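Pyocin S5 (Pseudomonas aeruginosa PAO1, PDB 6THK) is a bacteriocin of the channel-forming colicin family that probably kills by opening pores in, and so depolarising, the cytoplasmic membrane. Local coordinates at residues Lys69-Lys74 / Gln174-Glu179; Ala93-Arg98 / Asn189-Leu194; Lys108-Leu113 / Val183-Leu188; Glu138-Ile143 / Arg162-Arg167. The protein carries 1 engineered substitution. All coordinates share one frame; numbering follows the deposited sequence.

Contact 1 of 4, residues Lys69-Lys74 / Gln174-Glu179; sequences KEINKK and QDSLSE
Helices 42-87 and 157-212 pack side by side here in the elongated helical bundle of pyocin S5, and Ile71 and Ser176 meet at the interface. The axes of the two short segments approach to 9.3 Å, with N-to-C directions 42° from each other. Ile71 carries the contact. Its CD1 methyl lies 4.2 Å from Ser176 CB and 4.3 Å from Glu179 CB. It thus sits against Ser176 and Glu179, three residues apart and so nearly one helical turn. The same methyl is modelled very close to Ser176 O; that approach is tight and its exact length doubtful. Ile71 CG1 stands between the backbone N and the carbonyl carbon (chi1 43°), which sends the CD1 branch toward helix 157-212. Ser176 turns its hydroxyl back to its own helix, where OG lies within bonding reach of Lys173 O, its strongest partner, and Tyr172 O. Ile71 also touches Ala180, and Asn72 touches Val183, both further along helix 157-212. Segment 174-179 falls in a predicted coiled coil. Two long helices of an all-helical bundle thus cross at a modest angle, with Ile71 as the main apolar link between the segments.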
loop_
_atom_site.group_PDB
_atom_site.type_symbol
_atom_site.label_atom_id
_atom_site.label_comp_id
_atom_site.label_asym_id
_atom_site.label_seq_id
_atom_site.Cartn_x
_atom_site.Cartn_y
_atom_site.Cartn_z
ATOM N N LYS A 69 7.755 -48.748 -47.923
ATOM C CA LYS A 69 7.233 -47.707 -48.793
ATOM C C LYS A 69 5.899 -47.180 -48.242
ATOM O O LYS A 69 5.627 -45.984 -48.384
ATOM C CB LYS A 69 7.079 -48.220 -50.239
ATOM N N GLU A 70 5.105 -48.049 -47.575
ATOM C CA GLU A 70 3.765 -47.713 -47.058
ATOM C C GLU A 70 3.621 -47.465 -45.533
ATOM O O GLU A 70 2.502 -47.153 -45.088
ATOM C CB GLU A 70 2.760 -48.824 -47.426
ATOM C CG GLU A 70 2.747 -49.279 -48.881
ATOM C CD GLU A 70 1.824 -50.443 -49.187
ATOM O OE1 GLU A 70 1.474 -51.199 -48.254
ATOM O OE2 GLU A 70 1.442 -50.599 -50.368
ATOM N N ILE A 71 4.705 -47.668 -44.743
ATOM C CA ILE A 71 4.668 -47.542 -43.273
ATOM C C ILE A 71 4.310 -46.134 -42.773
ATOM O O ILE A 71 3.392 -46.035 -41.960
ATOM C CB ILE A 71 5.939 -48.044 -42.550
ATOM C CG1 ILE A 71 7.203 -47.586 -43.292
ATOM C CG2 ILE A 71 5.871 -49.549 -42.332
ATOM C CD1 ILE A 71 8.338 -47.361 -42.512
ATOM N N ASN A 72 5.015 -45.069 -43.246
ATOM C CA ASN A 72 4.783 -43.680 -42.820
ATOM C C ASN A 72 3.332 -43.263 -43.049
ATOM O O ASN A 72 2.713 -42.709 -42.137
ATOM C CB ASN A 72 5.766 -42.729 -43.486
ATOM C CG ASN A 72 7.194 -42.916 -43.026
ATOM O OD1 ASN A 72 7.458 -43.390 -41.919
ATOM N ND2 ASN A 72 8.142 -42.485 -43.849
ATOM N N LYS A 73 2.771 -43.615 -44.233
ATOM C CA LYS A 73 1.382 -43.373 -44.619
ATOM C C LYS A 73 0.413 -44.101 -43.680
ATOM O O LYS A 73 -0.545 -43.481 -43.226
ATOM C CB LYS A 73 1.145 -43.782 -46.083
ATOM N N LYS A 74 0.682 -45.389 -43.354
ATOM C CA LYS A 74 -0.156 -46.189 -42.451
ATOM C C LYS A 74 -0.087 -45.694 -40.990
ATOM O O LYS A 74 -1.099 -45.737 -40.274
ATOM C CB LYS A 74 0.198 -47.677 -42.547
ATOM N N GLN A 174 12.161 -54.917 -38.655
ATOM C CA GLN A 174 12.860 -53.949 -37.804
ATOM C C GLN A 174 13.418 -52.783 -38.600
ATOM O O GLN A 174 13.527 -51.689 -38.062
ATOM C CB GLN A 174 13.932 -54.605 -36.910
ATOM C CG GLN A 174 15.193 -55.141 -37.615
ATOM C CD GLN A 174 16.206 -54.072 -37.966
ATOM O OE1 GLN A 174 16.490 -53.155 -37.191
ATOM N NE2 GLN A 174 16.747 -54.153 -39.169
ATOM N N ASP A 175 13.781 -53.007 -39.870
ATOM C CA ASP A 175 14.299 -51.952 -40.732
ATOM C C ASP A 175 13.205 -50.934 -41.073
ATOM O O ASP A 175 13.445 -49.735 -40.983
ATOM C CB ASP A 175 14.910 -52.547 -42.005
ATOM C CG ASP A 175 15.072 -51.546 -43.124
ATOM O OD1 ASP A 175 15.986 -50.694 -43.029
ATOM O OD2 ASP A 175 14.273 -51.598 -44.087
ATOM N N SER A 176 12.026 -51.407 -41.491
ATOM C CA SER A 176 10.926 -50.518 -41.837
ATOM C C SER A 176 10.424 -49.819 -40.565
ATOM O O SER A 176 10.274 -48.601 -40.569
ATOM C CB SER A 176 9.814 -51.270 -42.565
ATOM O OG SER A 176 9.276 -52.327 -41.790
ATOM N N LEU A 177 10.282 -50.562 -39.452
ATOM C CA LEU A 177 9.860 -49.989 -38.180
ATOM C C LEU A 177 10.820 -48.930 -37.659
ATOM O O LEU A 177 10.355 -47.945 -37.086
ATOM C CB LEU A 177 9.620 -51.055 -37.119
ATOM C CG LEU A 177 8.170 -51.444 -36.889
ATOM C CD1 LEU A 177 8.082 -52.768 -36.189
ATOM C CD2 LEU A 177 7.448 -50.403 -36.055
ATOM N N SER A 178 12.148 -49.101 -37.895
ATOM C CA SER A 178 13.156 -48.126 -37.469
ATOM C C SER A 178 12.937 -46.788 -38.144
ATOM O O SER A 178 13.059 -45.760 -37.482
ATOM C CB SER A 178 14.567 -48.624 -37.735
ATOM O OG SER A 178 15.033 -49.404 -36.649
ATOM N N GLU A 179 12.580 -46.801 -39.440
ATOM C CA GLU A 179 12.303 -45.590 -40.208
ATOM C C GLU A 179 10.981 -44.950 -39.751
ATOM O O GLU A 179 10.920 -43.733 -39.576
ATOM C CB GLU A 179 12.262 -45.908 -41.713
ATOM C CG GLU A 179 12.696 -44.747 -42.601
ATOM C CD GLU A 179 14.170 -44.374 -42.557
ATOM O OE1 GLU A 179 15.017 -45.272 -42.338
ATOM O OE2 GLU A 179 14.479 -43.175 -42.753
#

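Contact 2 of 4, residues Ala93-Arg98 / Asn189-Leu194; sequences ATRQER and NKQKAL
Arg95 and Gln191 cross at about a right angle, yet their flat ends lie almost parallel, with guanidinium and amide planes 20° apart. Arg95 NH1 comes 3.0 Å from Gln191 OE1. The angle is too poor for a hydrogen bond, and OE1 meets the guanidinium obliquely. Leu194 CG lies over one face of that guanidinium. Further back, Arg95 CD rests 3.7 Å from Leu194 CB, so the aliphatic part of the arginine also packs on the leucine. The Arg95 chain bends at chi2 and chi3 (chi3 -63°), which turns its end toward Leu194 and Gln191. Arg98 approaches differently. Its CD is 3.5 Å from Gln191 OE1, while its guanidinium plane stands 75° from the amide. Behind these residues helix 95-121 begins: Thr94 is its N-cap and forms a capping box with Glu97, where Glu97 N gives a 3.1 Å bond to Thr94 OG1. The firm polar partner of Arg95 lies outside the two segments, since NE makes a salt bridge to Glu198, one turn beyond Leu194. The chemistry therefore implies a surface contact of van der Waals packing and probably a modest charge-dipole attraction, with the arginine tied down by Glu198.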
loop_
_atom_site.group_PDB
_atom_site.type_symbol
_atom_site.label_atom_id
_atom_site.label_comp_id
_atom_site.label_asym_id
_atom_site.label_seq_id
_atom_site.Cartn_x
_atom_site.Cartn_y
_atom_site.Cartn_z
ATOM N N ALA A 93 -8.788 -31.452 -32.909
ATOM C CA ALA A 93 -8.047 -31.939 -31.747
ATOM C C ALA A 93 -7.073 -30.904 -31.229
ATOM O O ALA A 93 -6.477 -30.157 -32.010
ATOM C CB ALA A 93 -7.293 -33.210 -32.097
ATOM N N THR A 94 -6.908 -30.875 -29.902
ATOM C CA THR A 94 -5.978 -29.983 -29.238
ATOM C C THR A 94 -4.569 -30.501 -29.487
ATOM O O THR A 94 -4.391 -31.648 -29.910
ATOM C CB THR A 94 -6.279 -29.870 -27.717
ATOM O OG1 THR A 94 -6.018 -31.109 -27.064
ATOM C CG2 THR A 94 -7.706 -29.361 -27.411
ATOM N N ARG A 95 -3.582 -29.671 -29.190
ATOM C CA ARG A 95 -2.197 -30.052 -29.354
ATOM C C ARG A 95 -1.855 -31.145 -28.350
ATOM O O ARG A 95 -1.039 -32.013 -28.622
ATOM C CB ARG A 95 -1.286 -28.843 -29.167
ATOM C CG ARG A 95 0.067 -28.991 -29.832
ATOM C CD ARG A 95 0.618 -27.660 -30.299
ATOM N NE ARG A 95 -0.217 -27.053 -31.327
ATOM C CZ ARG A 95 -0.132 -27.331 -32.620
ATOM N NH1 ARG A 95 0.748 -28.214 -33.046
ATOM N NH2 ARG A 95 -0.929 -26.733 -33.488
ATOM N N GLN A 96 -2.487 -31.105 -27.188
ATOM C CA GLN A 96 -2.238 -32.110 -26.170
ATOM C C GLN A 96 -2.776 -33.460 -26.623
ATOM O O GLN A 96 -2.135 -34.485 -26.445
ATOM C CB GLN A 96 -2.874 -31.707 -24.850
ATOM C CG GLN A 96 -2.420 -32.549 -23.676
ATOM C CD GLN A 96 -0.971 -32.298 -23.315
ATOM O OE1 GLN A 96 -0.061 -32.640 -24.066
ATOM N NE2 GLN A 96 -0.751 -31.699 -22.155
ATOM N N GLU A 97 -3.969 -33.446 -27.196
ATOM C CA GLU A 97 -4.608 -34.654 -27.715
ATOM C C GLU A 97 -3.754 -35.338 -28.799
ATOM O O GLU A 97 -3.608 -36.558 -28.763
ATOM C CB GLU A 97 -6.038 -34.362 -28.188
ATOM C CG GLU A 97 -7.004 -34.210 -27.022
ATOM C CD GLU A 97 -8.442 -33.893 -27.377
ATOM O OE1 GLU A 97 -8.675 -33.240 -28.420
ATOM O OE2 GLU A 97 -9.340 -34.302 -26.607
ATOM N N ARG A 98 -3.126 -34.533 -29.687
ATOM C CA ARG A 98 -2.228 -34.938 -30.770
ATOM C C ARG A 98 -0.969 -35.597 -30.197
ATOM O O ARG A 98 -0.623 -36.703 -30.605
ATOM C CB ARG A 98 -1.861 -33.716 -31.632
ATOM C CG ARG A 98 -1.858 -34.003 -33.133
ATOM C CD ARG A 98 -2.160 -32.774 -33.972
ATOM N NE ARG A 98 -3.490 -32.809 -34.588
ATOM C CZ ARG A 98 -4.318 -31.768 -34.644
ATOM N NH1 ARG A 98 -3.972 -30.602 -34.109
ATOM N NH2 ARG A 98 -5.505 -31.889 -35.230
ATOM N N ASN A 189 7.974 -34.620 -31.705
ATOM C CA ASN A 189 8.833 -33.600 -31.124
ATOM C C ASN A 189 8.452 -32.208 -31.602
ATOM O O ASN A 189 8.493 -31.248 -30.843
ATOM C CB ASN A 189 10.300 -33.895 -31.411
ATOM C CG ASN A 189 10.899 -34.875 -30.425
ATOM O OD1 ASN A 189 10.256 -35.269 -29.463
ATOM N ND2 ASN A 189 12.135 -35.275 -30.668
ATOM N N LYS A 190 8.108 -32.101 -32.874
ATOM C CA LYS A 190 7.695 -30.831 -33.436
ATOM C C LYS A 190 6.411 -30.369 -32.766
ATOM O O LYS A 190 6.243 -29.196 -32.471
ATOM C CB LYS A 190 7.508 -30.954 -34.946
ATOM C CG LYS A 190 6.303 -30.224 -35.498
ATOM C CD LYS A 190 6.220 -30.390 -37.003
ATOM C CE LYS A 190 5.903 -29.076 -37.690
ATOM N NZ LYS A 190 4.770 -29.219 -38.643
ATOM N N GLN A 191 5.499 -31.305 -32.541
ATOM C CA GLN A 191 4.237 -30.994 -31.889
ATOM C C GLN A 191 4.471 -30.527 -30.463
ATOM O O GLN A 191 3.800 -29.625 -29.983
ATOM C CB GLN A 191 3.298 -32.193 -31.914
ATOM C CG GLN A 191 2.812 -32.542 -33.302
ATOM C CD GLN A 191 1.712 -31.626 -33.781
ATOM O OE1 GLN A 191 0.851 -31.221 -33.014
ATOM N NE2 GLN A 191 1.732 -31.304 -35.061
ATOM N N LYS A 192 5.410 -31.167 -29.781
ATOM C CA LYS A 192 5.742 -30.791 -28.421
ATOM C C LYS A 192 6.299 -29.379 -28.407
ATOM O O LYS A 192 5.981 -28.586 -27.529
ATOM C CB LYS A 192 6.776 -31.748 -27.842
ATOM C CG LYS A 192 6.189 -32.912 -27.074
ATOM C CD LYS A 192 7.113 -34.106 -27.135
ATOM C CE LYS A 192 7.065 -34.897 -25.847
ATOM N NZ LYS A 192 6.321 -36.172 -26.022
ATOM N N ALA A 193 7.133 -29.069 -29.391
ATOM C CA ALA A 193 7.731 -27.750 -29.479
ATOM C C ALA A 193 6.664 -26.698 -29.709
ATOM O O ALA A 193 6.701 -25.630 -29.118
ATOM C CB ALA A 193 8.761 -27.709 -30.591
ATOM N N LEU A 194 5.707 -27.007 -30.570
ATOM C CA LEU A 194 4.625 -26.086 -30.863
ATOM C C LEU A 194 3.776 -25.841 -29.630
ATOM O O LEU A 194 3.324 -24.735 -29.383
ATOM C CB LEU A 194 3.764 -26.609 -32.004
ATOM C CG LEU A 194 4.051 -25.947 -33.347
ATOM C CD1 LEU A 194 5.506 -26.137 -33.734
ATOM C CD2 LEU A 194 3.137 -26.500 -34.422
#

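Contact 3 of 4, residues Lys108-Leu113 / Val183-Leu188; sequences KMESDL and VLRQEL
Helices 95-121 and 157-212 lie fairly wide apart here, with 9.5 Å between the CA atoms of Met109 and Leu184 and 10.2 Å between those of Glu110 and Arg185. Long side chains bridge the gap in this part of the helical bundle. Segment 183-188 belongs to a predicted coiled coil. Two layers make the contact. The inner one is apolar. Met109 and Leu184 are both buried and cross obliquely, and the sulfur does the touching: Met109 SD is 3.8 Å from Leu184 CD2. The Met109 chain bends at chi3 (66°), which brings its CE methyl near that same CD2, at 4.1 Å. Helix 42-87 closes this layer from a third direction, because Val75 touches both Met109 and Leu184. The outer layer is charged. Glu110 runs out extended beyond CG, while Arg185 bends at chi2 and chi3 to bring its end over to the carboxylate. The two chains cross at about a right angle, with carboxylate and guanidinium planes 58° apart. They form a salt bridge through one oxygen and one nitrogen, not the flat paired form. Arg185 is exposed, so solvent probably weakens the attraction. A second salt bridge stays within segment 108-113, where Lys108 NZ reaches the syn lone pair of Asp112 OD1 at 3.1 Å. The shortest polar approach across the two segments is that of Glu110 OE1 to Arg185 NH1, 2.8 Å.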
loop_
_atom_site.group_PDB
_atom_site.type_symbol
_atom_site.label_atom_id
_atom_site.label_comp_id
_atom_site.label_asym_id
_atom_site.label_seq_id
_atom_site.Cartn_x
_atom_site.Cartn_y
_atom_site.Cartn_z
ATOM N N LYS A 108 4.025 -48.214 -28.789
ATOM C CA LYS A 108 3.660 -49.525 -29.343
ATOM C C LYS A 108 4.640 -49.917 -30.465
ATOM O O LYS A 108 5.051 -51.076 -30.535
ATOM C CB LYS A 108 2.187 -49.534 -29.826
ATOM C CG LYS A 108 1.719 -50.791 -30.581
ATOM C CD LYS A 108 1.833 -52.089 -29.772
ATOM C CE LYS A 108 1.595 -53.310 -30.624
ATOM N NZ LYS A 108 1.965 -54.558 -29.906
ATOM N N MET A 109 5.016 -48.945 -31.319
ATOM C CA MET A 109 5.958 -49.115 -32.426
ATOM C C MET A 109 7.356 -49.427 -31.930
ATOM O O MET A 109 8.024 -50.261 -32.538
ATOM C CB MET A 109 6.002 -47.857 -33.280
ATOM C CG MET A 109 4.995 -47.870 -34.391
ATOM S SD MET A 109 4.678 -46.222 -35.043
ATOM C CE MET A 109 6.219 -45.837 -35.741
ATOM N N GLU A 110 7.803 -48.753 -30.854
ATOM C CA GLU A 110 9.109 -48.953 -30.222
ATOM C C GLU A 110 9.223 -50.358 -29.592
ATOM O O GLU A 110 10.320 -50.917 -29.567
ATOM C CB GLU A 110 9.354 -47.903 -29.119
ATOM C CG GLU A 110 9.847 -46.542 -29.579
ATOM C CD GLU A 110 9.921 -45.480 -28.496
ATOM O OE1 GLU A 110 10.560 -44.436 -28.744
ATOM O OE2 GLU A 110 9.323 -45.666 -27.412
ATOM N N SER A 111 8.114 -50.885 -29.017
ATOM C CA SER A 111 8.109 -52.199 -28.372
ATOM C C SER A 111 8.159 -53.325 -29.392
ATOM O O SER A 111 8.865 -54.310 -29.162
ATOM C CB SER A 111 6.952 -52.354 -27.392
ATOM O OG SER A 111 5.756 -51.826 -27.936
ATOM N N ASP A 112 7.467 -53.143 -30.546
ATOM C CA ASP A 112 7.478 -54.059 -31.685
ATOM C C ASP A 112 8.867 -54.023 -32.298
ATOM O O ASP A 112 9.403 -55.091 -32.614
ATOM C CB ASP A 112 6.439 -53.659 -32.748
ATOM C CG ASP A 112 4.994 -53.781 -32.305
ATOM O OD1 ASP A 112 4.750 -54.364 -31.225
ATOM O OD2 ASP A 112 4.109 -53.283 -33.032
ATOM N N LEU A 113 9.466 -52.798 -32.431
ATOM C CA LEU A 113 10.823 -52.602 -32.945
ATOM C C LEU A 113 11.812 -53.412 -32.109
ATOM O O LEU A 113 12.572 -54.181 -32.690
ATOM C CB LEU A 113 11.225 -51.119 -32.970
ATOM C CG LEU A 113 12.605 -50.779 -33.575
ATOM C CD1 LEU A 113 12.743 -51.314 -34.988
ATOM C CD2 LEU A 113 12.846 -49.285 -33.588
ATOM N N VAL A 183 10.570 -41.011 -38.077
ATOM C CA VAL A 183 9.617 -40.050 -38.626
ATOM C C VAL A 183 8.585 -39.637 -37.561
ATOM O O VAL A 183 8.416 -38.438 -37.363
ATOM C CB VAL A 183 8.971 -40.547 -39.947
ATOM C CG1 VAL A 183 7.871 -39.601 -40.428
ATOM C CG2 VAL A 183 10.030 -40.728 -41.034
ATOM N N LEU A 184 7.929 -40.608 -36.862
ATOM C CA LEU A 184 6.936 -40.320 -35.818
ATOM C C LEU A 184 7.529 -39.518 -34.659
ATOM O O LEU A 184 6.922 -38.533 -34.271
ATOM C CB LEU A 184 6.182 -41.568 -35.316
ATOM C CG LEU A 184 5.022 -41.342 -34.298
ATOM C CD1 LEU A 184 3.950 -40.369 -34.829
ATOM C CD2 LEU A 184 4.369 -42.634 -33.912
ATOM N N ARG A 185 8.728 -39.896 -34.162
ATOM C CA ARG A 185 9.457 -39.210 -33.086
ATOM C C ARG A 185 9.776 -37.748 -33.474
ATOM O O ARG A 185 9.701 -36.867 -32.620
ATOM C CB ARG A 185 10.746 -39.977 -32.749
ATOM C CG ARG A 185 11.336 -39.704 -31.370
ATOM C CD ARG A 185 11.679 -40.994 -30.635
ATOM N NE ARG A 185 12.570 -41.861 -31.409
ATOM C CZ ARG A 185 13.144 -42.969 -30.947
ATOM N NH1 ARG A 185 12.940 -43.358 -29.694
ATOM N NH2 ARG A 185 13.940 -43.686 -31.728
ATOM N N GLN A 186 10.079 -37.494 -34.764
ATOM C CA GLN A 186 10.366 -36.162 -35.308
ATOM C C GLN A 186 9.086 -35.310 -35.393
ATOM O O GLN A 186 9.141 -34.104 -35.150
ATOM C CB GLN A 186 11.019 -36.285 -36.689
ATOM C CG GLN A 186 12.252 -35.412 -36.876
ATOM C CD GLN A 186 12.717 -35.377 -38.316
ATOM O OE1 GLN A 186 12.965 -36.416 -38.953
ATOM N NE2 GLN A 186 12.871 -34.168 -38.857
ATOM N N GLU A 187 7.965 -35.945 -35.704
ATOM C CA GLU A 187 6.693 -35.256 -35.792
ATOM C C GLU A 187 6.151 -35.001 -34.393
ATOM O O GLU A 187 5.522 -33.984 -34.136
ATOM C CB GLU A 187 5.695 -36.075 -36.605
ATOM N N LEU A 188 6.354 -35.958 -33.502
ATOM C CA LEU A 188 5.909 -35.799 -32.133
ATOM C C LEU A 188 6.671 -34.667 -31.464
ATOM O O LEU A 188 6.094 -33.852 -30.763
ATOM C CB LEU A 188 6.111 -37.091 -31.350
ATOM C CG LEU A 188 5.680 -37.035 -29.891
ATOM C CD1 LEU A 188 4.191 -36.779 -29.799
ATOM C CD2 LEU A 188 6.045 -38.311 -29.166
#

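Contact 4 of 4, residues Glu138-Ile143 / Arg162-Arg167; sequences EAWVKI and RDELER
Glu164 OE1, which also faces Ile143 across the contact, is gripped by two nitrogens of Arg167. Arg167 NH2 bonds it at 2.9 Å and Arg167 NE bonds it at 3.0 Å, both on the syn side. The arginine comes side-on, and the oxygen lies in the guanidinium plane. NE also makes a weak bond to Glu164 OE2. This salt bridge lies within helix 157-212 and fixes the carboxylate that helix 133-145 packs against. Ile143 CD1 rests 3.7 Å from Glu164 OE1, an apolar methyl beside a charged oxygen whose charge Arg167 probably offsets. The stem of Glu164 meets Trp140. Its CB sits over one face of the indole, 3.4 Å from Trp140 CE2, in a CH-pi contact with the five-membered ring, 24° off the ring normal. A bend at chi2 (-48°) turns the carboxylate to Arg167 while CB stays over the ring. Ring and carboxylate planes stand nearly upright to each other. Leu165 approaches the indole at its edge, with CD2 3.8 Å from Trp140 CH2. Arg167 has further bonds from NH1 to the carbonyls of Phe120 and Pro124, so it ties helix 157-212 to the end of helix 95-121 and the loop that follows. The segments of helix 133-145 and the long helix 157-212 cross steeply, their directions 118° apart. Helix 42-87 completes the surroundings: Ile53 touches Trp140, and Pro56, Val57 and Ile60 touch Leu165.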
loop_
_atom_site.group_PDB
_atom_site.type_symbol
_atom_site.label_atom_id
_atom_site.label_comp_id
_atom_site.label_asym_id
_atom_site.label_seq_id
_atom_site.Cartn_x
_atom_site.Cartn_y
_atom_site.Cartn_z
ATOM N N GLU A 138 25.733 -70.864 -47.518
ATOM C CA GLU A 138 26.975 -71.143 -46.793
ATOM C C GLU A 138 26.976 -70.474 -45.441
ATOM O O GLU A 138 27.533 -71.024 -44.483
ATOM C CB GLU A 138 28.221 -70.766 -47.624
ATOM C CG GLU A 138 28.373 -71.549 -48.930
ATOM C CD GLU A 138 28.695 -73.037 -48.865
ATOM O OE1 GLU A 138 28.835 -73.588 -47.747
ATOM O OE2 GLU A 138 28.804 -73.655 -49.949
ATOM N N ALA A 139 26.320 -69.330 -45.356
ATOM C CA ALA A 139 26.205 -68.633 -44.104
ATOM C C ALA A 139 25.303 -69.467 -43.218
ATOM O O ALA A 139 25.598 -69.673 -42.053
ATOM C CB ALA A 139 25.621 -67.256 -44.317
ATOM N N TRP A 140 24.201 -69.948 -43.773
ATOM C CA TRP A 140 23.266 -70.770 -43.014
ATOM C C TRP A 140 23.902 -72.080 -42.567
ATOM O O TRP A 140 23.677 -72.540 -41.460
ATOM C CB TRP A 140 21.992 -71.040 -43.808
ATOM C CG TRP A 140 21.100 -69.861 -43.912
ATOM C CD1 TRP A 140 21.299 -68.645 -43.355
ATOM C CD2 TRP A 140 19.864 -69.779 -44.622
ATOM N NE1 TRP A 140 20.269 -67.804 -43.670
ATOM C CE2 TRP A 140 19.373 -68.477 -44.452
ATOM C CE3 TRP A 140 19.128 -70.677 -45.388
ATOM C CZ2 TRP A 140 18.184 -68.053 -45.016
ATOM C CZ3 TRP A 140 17.948 -70.253 -45.947
ATOM C CH2 TRP A 140 17.486 -68.954 -45.758
ATOM N N VAL A 141 24.708 -72.678 -43.434
ATOM C CA VAL A 141 25.375 -73.927 -43.110
ATOM C C VAL A 141 26.313 -73.738 -41.931
ATOM O O VAL A 141 26.356 -74.566 -41.033
ATOM C CB VAL A 141 26.186 -74.452 -44.296
ATOM C CG1 VAL A 141 27.230 -75.441 -43.816
ATOM C CG2 VAL A 141 25.272 -75.086 -45.324
ATOM N N LYS A 142 27.028 -72.621 -41.923
ATOM C CA LYS A 142 27.960 -72.312 -40.852
ATOM C C LYS A 142 27.211 -72.191 -39.534
ATOM O O LYS A 142 27.708 -72.609 -38.501
ATOM C CB LYS A 142 28.729 -71.028 -41.151
ATOM N N ILE A 143 26.029 -71.591 -39.560
ATOM C CA ILE A 143 25.239 -71.472 -38.347
ATOM C C ILE A 143 24.849 -72.852 -37.847
ATOM O O ILE A 143 24.959 -73.146 -36.667
ATOM C CB ILE A 143 23.945 -70.673 -38.583
ATOM C CG1 ILE A 143 24.273 -69.222 -38.923
ATOM C CG2 ILE A 143 23.052 -70.720 -37.361
ATOM C CD1 ILE A 143 23.087 -68.426 -39.427
ATOM N N ARG A 162 13.874 -72.761 -42.062
ATOM C CA ARG A 162 12.605 -72.163 -41.618
ATOM C C ARG A 162 12.818 -71.006 -40.628
ATOM O O ARG A 162 12.272 -69.917 -40.826
ATOM C CB ARG A 162 11.684 -73.229 -41.006
ATOM C CG ARG A 162 10.450 -73.493 -41.851
ATOM C CD ARG A 162 9.462 -74.361 -41.111
ATOM N NE ARG A 162 9.426 -75.716 -41.658
ATOM C CZ ARG A 162 8.996 -76.778 -40.986
ATOM N NH1 ARG A 162 8.585 -76.654 -39.729
ATOM N NH2 ARG A 162 8.985 -77.972 -41.559
ATOM N N ASP A 163 13.673 -71.239 -39.606
ATOM C CA ASP A 163 14.040 -70.284 -38.561
ATOM C C ASP A 163 14.782 -69.072 -39.117
ATOM O O ASP A 163 14.546 -67.941 -38.661
ATOM C CB ASP A 163 14.856 -70.983 -37.458
ATOM C CG ASP A 163 14.043 -72.004 -36.667
ATOM O OD1 ASP A 163 12.797 -71.981 -36.771
ATOM O OD2 ASP A 163 14.650 -72.790 -35.900
ATOM N N GLU A 164 15.655 -69.315 -40.124
ATOM C CA GLU A 164 16.455 -68.298 -40.795
ATOM C C GLU A 164 15.617 -67.397 -41.690
ATOM O O GLU A 164 15.931 -66.216 -41.816
ATOM C CB GLU A 164 17.634 -68.924 -41.539
ATOM C CG GLU A 164 18.825 -69.191 -40.636
ATOM C CD GLU A 164 19.238 -68.042 -39.740
ATOM O OE1 GLU A 164 19.730 -67.021 -40.266
ATOM O OE2 GLU A 164 19.036 -68.144 -38.511
ATOM N N LEU A 165 14.535 -67.948 -42.281
ATOM C CA LEU A 165 13.591 -67.192 -43.096
ATOM C C LEU A 165 12.694 -66.337 -42.195
ATOM O O LEU A 165 12.303 -65.239 -42.591
ATOM C CB LEU A 165 12.763 -68.114 -43.992
ATOM C CG LEU A 165 13.528 -68.791 -45.131
ATOM C CD1 LEU A 165 12.748 -69.946 -45.702
ATOM C CD2 LEU A 165 13.908 -67.801 -46.229
ATOM N N GLU A 166 12.401 -66.818 -40.963
ATOM C CA GLU A 166 11.621 -66.044 -39.988
ATOM C C GLU A 166 12.463 -64.831 -39.562
ATOM O O GLU A 166 11.943 -63.719 -39.495
ATOM C CB GLU A 166 11.243 -66.901 -38.770
ATOM C CG GLU A 166 10.019 -66.384 -38.022
ATOM C CD GLU A 166 9.859 -66.832 -36.578
ATOM O OE1 GLU A 166 9.249 -66.069 -35.791
ATOM O OE2 GLU A 166 10.330 -67.941 -36.230
ATOM N N ARG A 167 13.778 -65.052 -39.353
ATOM C CA ARG A 167 14.761 -64.028 -38.999
ATOM C C ARG A 167 14.959 -63.013 -40.146
ATOM O O ARG A 167 15.233 -61.838 -39.870
ATOM C CB ARG A 167 16.089 -64.679 -38.586
ATOM C CG ARG A 167 16.970 -63.780 -37.729
ATOM C CD ARG A 167 18.182 -64.488 -37.183
ATOM N NE ARG A 167 19.134 -64.828 -38.238
ATOM C CZ ARG A 167 20.158 -64.061 -38.597
ATOM N NH1 ARG A 167 20.369 -62.897 -37.996
ATOM N NH2 ARG A 167 20.978 -64.453 -39.562
#

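All four contacts use helix 157-212, which runs through them in the order 4, 1, 3, 2. Helix 42-87 meets it in contact 1, helix 95-121 in contacts 2 and 3, and helix 133-145 in contact 4. Contacts 1 and 3 are neighbours, with centres 10 Å apart, and they touch: Leu113 packs on Ser178 and Gln174. Contact 2 follows contact 3 along the same helix pair, 15 Å away between centres. Contacts 2 and 4 are furthest apart, about 44 Å between centres. One long helix thus gathers the preceding helices into an extended bundle.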